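Local structure of ORF10 (Moritella marina, 6RIW) at residues A763-V768 / A878-S883; A795-V800 / H865-G870. The protein forms the ketosynthase-chain length factor didomain of a polyunsaturated fatty acid synthase and probably takes part in 3-oxoacyl-[acyl-carrier-protein] synthesis. All coordinates share one frame; numbering follows the deposited sequence.

Contact 1 (A763-V768 / A878-S883); sequences ARIDAV and AHLILS
R764 and S883 pair through both backbone bonds of an antiparallel bridge, S883 N reaching R764 O at 2.9 Å. Further along, the amide of D766 meets I881 O at 2.8 Å, nearly head-on to the carbonyl, while A767 N makes only a weak bond to the same oxygen. Past these two, I881 N bonds A767 O at 3.0 Å, and V768 pairs with L880. Two residues facing one make a classic beta bulge, set in the thiolase-like fold of the second ketosynthase-family domain, where strand 763-772 lies between strands 469-478 and 876-884. The polar side-chain contact sits beside the bulge: S883 OG donates to D766 OD2 at 2.8 Å, arriving from above the carboxylate plane. With chi1 at 71°, OG stands between the backbone N and the carbonyl carbon of S883, within reach of the D766 carboxylate. An alanine at D766 would remove the carboxylate and is likely to leave the S883 hydroxyl without this acceptor. On one face of the pair, apolar side chains run side by side. V768 CG2 rests on L880 CG at 3.6 Å, and I765 CG1 approaches L882 CG at 4.1 Å; V673 of helix 668-682 packs against I765 and V768.

Contact 2 (A795-V800 / H865-G870); sequences ADVASV and HIAING
Strands 797-800 and 865-870 run parallel, their N-to-C directions 35° apart, and are joined by two backbone hydrogen bonds: A798 N to H865 O at 2.8 Å, and A867 N to S799 O at 3.2 Å. In the thiolase-like fold of the second ketosynthase-family domain, strand 797-801 lies between strands 826-828 and 865-870. The first bond is nearly straight, 168° at the hydrogen, whereas the second is longer and lies in the plane of the S799 carbonyl. Between them the amide of S799 is buried with no hydrogen-bond partner, its N 4.0 Å from H865 O, the oxygen that A798 uses.

Side chains add to the pairing. On one face, the hydroxyl of S799 lies against the aliphatic branch of I866, OG 3.3 Å from CG1 and a little farther from CD1, while I866 CG2 rests beside the S799 carbonyl oxygen. Helix 841-854 packs on I866 through T849 and L853. V800 and A867 point to the opposite face. V797 CG1 reaches across to the methyl CB of A867 at 4.0 Å; its position anti to the backbone N (chi1 172°) brings it there, and it also touches the A867 amide nitrogen. Y822 also packs against V797, V800 and A867.

At the start of the pairing, the carboxylate of D796 turns back to the residues just before it, where OD2 accepts a bond from S793 N. Its backbone carbonyl instead faces H865, with O at the edge of the imidazole, near the ring plane and 3.8 Å from CD2. A water accepts from H865 N at 3.1 Å and lies so close to D796 O that its bond to that oxygen is somewhat doubtful.

Contacts 1 and 2, with centres about 9 Å apart, meet where strand 865-870 runs antiparallel to the succeeding strand 876-884. Adjacent pairings therefore carry the sheet from 763-772 through 876-884 and 865-870 to 797-801. The seam includes a probable backbone hydrogen bond from L880 N to I868 O, 2.8 Å long, and a probable side-chain bond of the same length between H879 ND1 and N869 OD1. Both side chains have second partners: H879 NE2 bonds Y822 OH, and N869 ND2 bonds E814. At the other end, S883 CB packs 3.3 Å from H865 ND1. Both contacts lie away from the magnesium site at M1 and K286.

Contact 1 (A763-V768 / A878-S883)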
ATOM      1  N   ALA A 763      -3.406  22.591  17.552  1.00 13.67           N
ATOM      2  CA  ALA A 763      -2.711  21.951  18.657  1.00 14.89           C
ATOM      3  C   ALA A 763      -1.360  21.512  18.116  1.00 11.92           C
ATOM      4  O   ALA A 763      -1.143  21.498  16.904  1.00 14.67           O
ATOM      5  CB  ALA A 763      -3.508  20.742  19.198  1.00 15.64           C
ATOM      6  N   ARG A 764      -0.440  21.192  19.017  1.00 13.24           N
ATOM      7  CA  ARG A 764       0.862  20.674  18.635  1.00 14.39           C
ATOM      8  C   ARG A 764       0.932  19.191  18.949  1.00 16.24           C
ATOM      9  O   ARG A 764       0.436  18.751  19.988  1.00 16.89           O
ATOM     10  CB  ARG A 764       1.983  21.402  19.374  1.00 17.68           C
ATOM     11  CG  ARG A 764       2.381  22.657  18.658  1.00 18.25           C
ATOM     12  CD  ARG A 764       3.460  23.436  19.391  1.00 25.53           C
ATOM     13  NE  ARG A 764       3.518  24.716  18.700  1.00 32.70           N
ATOM     14  CZ  ARG A 764       2.785  25.769  19.038  1.00 29.01           C
ATOM     15  NH1 ARG A 764       2.878  26.883  18.328  1.00 36.73           N
ATOM     16  NH2 ARG A 764       1.998  25.712  20.109  1.00 28.48           N
ATOM     17  N   ILE A 765       1.578  18.425  18.072  1.00 14.65           N
ATOM     18  CA  ILE A 765       1.982  17.060  18.404  1.00 16.76           C
ATOM     19  C   ILE A 765       3.378  17.148  19.021  1.00 13.86           C
ATOM     20  O   ILE A 765       4.376  17.363  18.327  1.00 16.00           O
ATOM     21  CB  ILE A 765       1.962  16.128  17.188  1.00 14.89           C
ATOM     22  CG1 ILE A 765       0.601  16.189  16.497  1.00 15.42           C
ATOM     23  CG2 ILE A 765       2.251  14.707  17.660  1.00 13.49           C
ATOM     24  CD1 ILE A 765       0.486  15.321  15.199  1.00 17.17           C
ATOM     25  N   ASP A 766       3.450  16.968  20.340  1.00 16.39           N
ATOM     26  CA  ASP A 766       4.730  17.116  21.026  1.00 18.16           C
ATOM     27  C   ASP A 766       5.577  15.853  20.944  1.00 19.40           C
ATOM     28  O   ASP A 766       6.806  15.931  21.034  1.00 18.12           O
ATOM     29  CB  ASP A 766       4.506  17.488  22.491  1.00 18.65           C
ATOM     30  CG  ASP A 766       4.153  18.958  22.671  1.00 28.91           C
ATOM     31  OD1 ASP A 766       4.525  19.781  21.805  1.00 30.23           O
ATOM     32  OD2 ASP A 766       3.493  19.290  23.680  1.00 38.97           O
ATOM     33  N   ALA A 767       4.956  14.685  20.780  1.00 15.60           N
ATOM     34  CA  ALA A 767       5.733  13.464  20.733  1.00 16.30           C
ATOM     35  C   ALA A 767       4.885  12.352  20.145  1.00 14.17           C
ATOM     36  O   ALA A 767       3.676  12.302  20.375  1.00 14.86           O
ATOM     37  CB  ALA A 767       6.209  13.048  22.134  1.00 19.39           C
ATOM     38  N   VAL A 768       5.529  11.467  19.399  1.00 13.35           N
ATOM     39  CA  VAL A 768       4.954  10.167  19.055  1.00 14.74           C
ATOM     40  C   VAL A 768       6.043   9.132  19.295  1.00 16.38           C
ATOM     41  O   VAL A 768       7.184   9.314  18.858  1.00 14.93           O
ATOM     42  CB  VAL A 768       4.423  10.112  17.607  1.00 15.87           C
ATOM     43  CG1 VAL A 768       5.538  10.347  16.587  1.00 19.06           C
ATOM     44  CG2 VAL A 768       3.698   8.762  17.346  1.00 17.51           C
ATOM     45  N   ALA A 878       1.593   2.553  19.980  1.00 12.48           N
ATOM     46  CA  ALA A 878       1.917   3.944  19.721  1.00 14.31           C
ATOM     47  C   ALA A 878       1.380   4.788  20.869  1.00 14.09           C
ATOM     48  O   ALA A 878       0.299   4.513  21.402  1.00 14.09           O
ATOM     49  CB  ALA A 878       1.318   4.424  18.386  1.00 17.01           C
ATOM     50  N   HIS A 879       2.142   5.801  21.263  1.00 11.28           N
ATOM     51  CA  HIS A 879       1.674   6.746  22.271  1.00 13.56           C
ATOM     52  C   HIS A 879       2.050   8.159  21.848  1.00 14.35           C
ATOM     53  O   HIS A 879       3.203   8.409  21.471  1.00 15.22           O
ATOM     54  CB  HIS A 879       2.271   6.419  23.648  1.00 12.91           C
ATOM     55  CG  HIS A 879       1.379   6.780  24.802  1.00 15.78           C
ATOM     56  ND1 HIS A 879       0.316   5.996  25.210  1.00 16.32           N
ATOM     57  CD2 HIS A 879       1.415   7.838  25.650  1.00 16.72           C
ATOM     58  CE1 HIS A 879      -0.270   6.567  26.252  1.00 17.10           C
ATOM     59  NE2 HIS A 879       0.381   7.685  26.542  1.00 16.83           N
ATOM     60  N   LEU A 880       1.082   9.072  21.901  1.00 12.34           N
ATOM     61  CA  LEU A 880       1.296  10.442  21.451  1.00 14.28           C
ATOM     62  C   LEU A 880       0.934  11.407  22.566  1.00 16.59           C
ATOM     63  O   LEU A 880       0.021  11.147  23.355  1.00 15.14           O
ATOM     64  CB  LEU A 880       0.441  10.796  20.231  1.00 14.35           C
ATOM     65  CG  LEU A 880       0.723  10.054  18.935  1.00 13.49           C
ATOM     66  CD1 LEU A 880       0.016   8.717  18.938  1.00 17.58           C
ATOM     67  CD2 LEU A 880       0.228  10.900  17.750  1.00 12.41           C
ATOM     68  N   ILE A 881       1.629  12.537  22.596  1.00 13.13           N
ATOM     69  CA  ILE A 881       1.269  13.654  23.472  1.00 14.65           C
ATOM     70  C   ILE A 881       0.958  14.849  22.586  1.00 12.40           C
ATOM     71  O   ILE A 881       1.798  15.255  21.778  1.00 13.20           O
ATOM     72  CB  ILE A 881       2.399  14.013  24.455  1.00 16.50           C
ATOM     73  CG1 ILE A 881       2.793  12.818  25.333  1.00 19.18           C
ATOM     74  CG2 ILE A 881       1.984  15.229  25.272  1.00 18.93           C
ATOM     75  CD1 ILE A 881       1.639  12.295  26.241  1.00 18.53           C
ATOM     76  N   LEU A 882      -0.240  15.407  22.728  1.00 13.03           N
ATOM     77  CA  LEU A 882      -0.629  16.623  22.031  1.00 12.87           C
ATOM     78  C   LEU A 882      -0.845  17.720  23.064  1.00 15.88           C
ATOM     79  O   LEU A 882      -1.213  17.436  24.209  1.00 15.59           O
ATOM     80  CB  LEU A 882      -1.923  16.427  21.231  1.00 13.70           C
ATOM     81  CG  LEU A 882      -1.755  15.840  19.829  1.00 14.08           C
ATOM     82  CD1 LEU A 882      -1.264  14.376  19.909  1.00 16.10           C
ATOM     83  CD2 LEU A 882      -3.065  15.956  19.063  1.00 15.08           C
ATOM     84  N   SER A 883      -0.638  18.975  22.661  1.00 15.23           N
ATOM     85  CA  SER A 883      -0.743  20.059  23.634  1.00 19.57           C
ATOM     86  C   SER A 883      -1.468  21.243  23.016  1.00 17.81           C
ATOM     87  O   SER A 883      -1.434  21.449  21.800  1.00 18.31           O
ATOM     88  CB  SER A 883       0.651  20.447  24.165  1.00 23.38           C
ATOM     89  OG  SER A 883       1.397  21.117  23.166  1.00 28.71           O
TER

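Contact 2 (A795-V800 / H865-G870)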
ATOM      1  N   ALA A 795       1.749  13.139  35.378  1.00 22.47           N
ATOM      2  CA  ALA A 795       0.758  13.943  36.086  1.00 21.19           C
ATOM      3  C   ALA A 795       0.346  15.186  35.305  1.00 22.65           C
ATOM      4  O   ALA A 795      -0.679  15.803  35.626  1.00 25.01           O
ATOM      5  CB  ALA A 795       1.308  14.343  37.465  1.00 26.89           C
ATOM      6  N   ASP A 796       1.116  15.566  34.286  1.00 18.69           N
ATOM      7  CA  ASP A 796       0.802  16.706  33.439  1.00 22.66           C
ATOM      8  C   ASP A 796      -0.302  16.423  32.427  1.00 19.94           C
ATOM      9  O   ASP A 796      -0.754  17.356  31.750  1.00 21.94           O
ATOM     10  CB  ASP A 796       2.064  17.153  32.694  1.00 19.90           C
ATOM     11  CG  ASP A 796       3.087  17.778  33.612  1.00 27.19           C
ATOM     12  OD1 ASP A 796       2.658  18.581  34.473  1.00 27.03           O
ATOM     13  OD2 ASP A 796       4.300  17.475  33.467  1.00 28.71           O
ATOM     14  N   VAL A 797      -0.744  15.179  32.300  1.00 21.40           N
ATOM     15  CA  VAL A 797      -1.732  14.807  31.290  1.00 17.65           C
ATOM     16  C   VAL A 797      -3.138  15.003  31.846  1.00 17.22           C
ATOM     17  O   VAL A 797      -3.496  14.441  32.891  1.00 21.87           O
ATOM     18  CB  VAL A 797      -1.513  13.360  30.820  1.00 17.21           C
ATOM     19  CG1 VAL A 797      -2.669  12.914  29.923  1.00 18.16           C
ATOM     20  CG2 VAL A 797      -0.177  13.237  30.067  1.00 21.01           C
ATOM     21  N   ALA A 798      -3.947  15.787  31.128  1.00 18.80           N
ATOM     22  CA  ALA A 798      -5.292  16.141  31.569  1.00 21.13           C
ATOM     23  C   ALA A 798      -6.299  15.034  31.286  1.00 23.31           C
ATOM     24  O   ALA A 798      -7.236  14.822  32.065  1.00 20.64           O
ATOM     25  CB  ALA A 798      -5.742  17.421  30.872  1.00 20.11           C
ATOM     26  N   SER A 799      -6.149  14.350  30.159  1.00 17.86           N
ATOM     27  CA  SER A 799      -7.098  13.317  29.772  1.00 15.72           C
ATOM     28  C   SER A 799      -6.397  12.402  28.783  1.00 19.04           C
ATOM     29  O   SER A 799      -5.317  12.717  28.279  1.00 15.05           O
ATOM     30  CB  SER A 799      -8.370  13.925  29.190  1.00 19.65           C
ATOM     31  OG  SER A 799      -8.104  14.665  28.008  1.00 19.81           O
ATOM     32  N   VAL A 800      -7.021  11.254  28.521  1.00 16.86           N
ATOM     33  CA  VAL A 800      -6.397  10.174  27.768  1.00 16.08           C
ATOM     34  C   VAL A 800      -7.375   9.733  26.698  1.00 16.19           C
ATOM     35  O   VAL A 800      -8.531   9.414  27.002  1.00 15.71           O
ATOM     36  CB  VAL A 800      -6.022   8.975  28.664  1.00 18.52           C
ATOM     37  CG1 VAL A 800      -5.344   7.888  27.826  1.00 17.47           C
ATOM     38  CG2 VAL A 800      -5.112   9.417  29.770  1.00 20.05           C
ATOM     39  N   HIS A 865      -2.205  19.122  28.145  1.00 21.85           N
ATOM     40  CA  HIS A 865      -1.647  17.984  27.428  1.00 18.73           C
ATOM     41  C   HIS A 865      -2.618  16.819  27.456  1.00 20.25           C
ATOM     42  O   HIS A 865      -3.177  16.497  28.507  1.00 19.45           O
ATOM     43  CB  HIS A 865      -0.334  17.537  28.051  1.00 20.48           C
ATOM     44  CG  HIS A 865       0.678  18.636  28.136  1.00 24.39           C
ATOM     45  ND1 HIS A 865       1.426  19.033  27.049  1.00 25.54           N
ATOM     46  CD2 HIS A 865       1.038  19.444  29.158  1.00 28.03           C
ATOM     47  CE1 HIS A 865       2.223  20.027  27.405  1.00 28.47           C
ATOM     48  NE2 HIS A 865       2.005  20.296  28.680  1.00 30.73           N
ATOM     49  N   ILE A 866      -2.777  16.155  26.311  1.00 16.91           N
ATOM     50  CA  ILE A 866      -3.613  14.962  26.214  1.00 15.13           C
ATOM     51  C   ILE A 866      -2.782  13.838  25.607  1.00 13.64           C
ATOM     52  O   ILE A 866      -2.034  14.058  24.649  1.00 16.15           O
ATOM     53  CB  ILE A 866      -4.887  15.233  25.389  1.00 15.77           C
ATOM     54  CG1 ILE A 866      -5.805  16.207  26.140  1.00 13.60           C
ATOM     55  CG2 ILE A 866      -5.650  13.907  25.059  1.00 15.11           C
ATOM     56  CD1 ILE A 866      -7.035  16.614  25.335  1.00 15.80           C
ATOM     57  N   ALA A 867      -2.869  12.648  26.199  1.00 13.35           N
ATOM     58  CA  ALA A 867      -2.193  11.471  25.680  1.00 13.39           C
ATOM     59  C   ALA A 867      -3.153  10.685  24.792  1.00 14.62           C
ATOM     60  O   ALA A 867      -4.346  10.572  25.101  1.00 14.80           O
ATOM     61  CB  ALA A 867      -1.689  10.586  26.822  1.00 11.74           C
ATOM     62  N   ILE A 868      -2.621  10.144  23.691  1.00 13.31           N
ATOM     63  CA  ILE A 868      -3.348   9.230  22.809  1.00 12.70           C
ATOM     64  C   ILE A 868      -2.597   7.908  22.781  1.00 13.59           C
ATOM     65  O   ILE A 868      -1.373   7.891  22.608  1.00 13.88           O
ATOM     66  CB  ILE A 868      -3.475   9.797  21.381  1.00 14.63           C
ATOM     67  CG1 ILE A 868      -3.993  11.242  21.416  1.00 11.99           C
ATOM     68  CG2 ILE A 868      -4.339   8.855  20.494  1.00 13.76           C
ATOM     69  CD1 ILE A 868      -4.138  11.882  19.993  1.00 12.51           C
ATOM     70  N   ASN A 869      -3.332   6.801  22.907  1.00 12.78           N
ATOM     71  CA  ASN A 869      -2.758   5.467  22.831  1.00 13.03           C
ATOM     72  C   ASN A 869      -3.281   4.744  21.593  1.00 13.89           C
ATOM     73  O   ASN A 869      -4.417   4.957  21.170  1.00 15.31           O
ATOM     74  CB  ASN A 869      -3.087   4.662  24.099  1.00 16.45           C
ATOM     75  CG  ASN A 869      -2.156   3.481  24.298  1.00 18.71           C
ATOM     76  OD1 ASN A 869      -0.933   3.634  24.301  1.00 18.32           O
ATOM     77  ND2 ASN A 869      -2.732   2.286  24.440  1.00 17.15           N
ATOM     78  N   GLY A 870      -2.429   3.916  20.992  1.00 12.92           N
ATOM     79  CA  GLY A 870      -2.785   3.152  19.809  1.00 15.08           C
ATOM     80  C   GLY A 870      -2.272   1.726  19.858  1.00 15.38           C
ATOM     81  O   GLY A 870      -1.133   1.485  20.278  1.00 14.86           O
TER
HETATM   82  O   HOH W   1      -2.440  19.117  31.198  1.00 31.23           O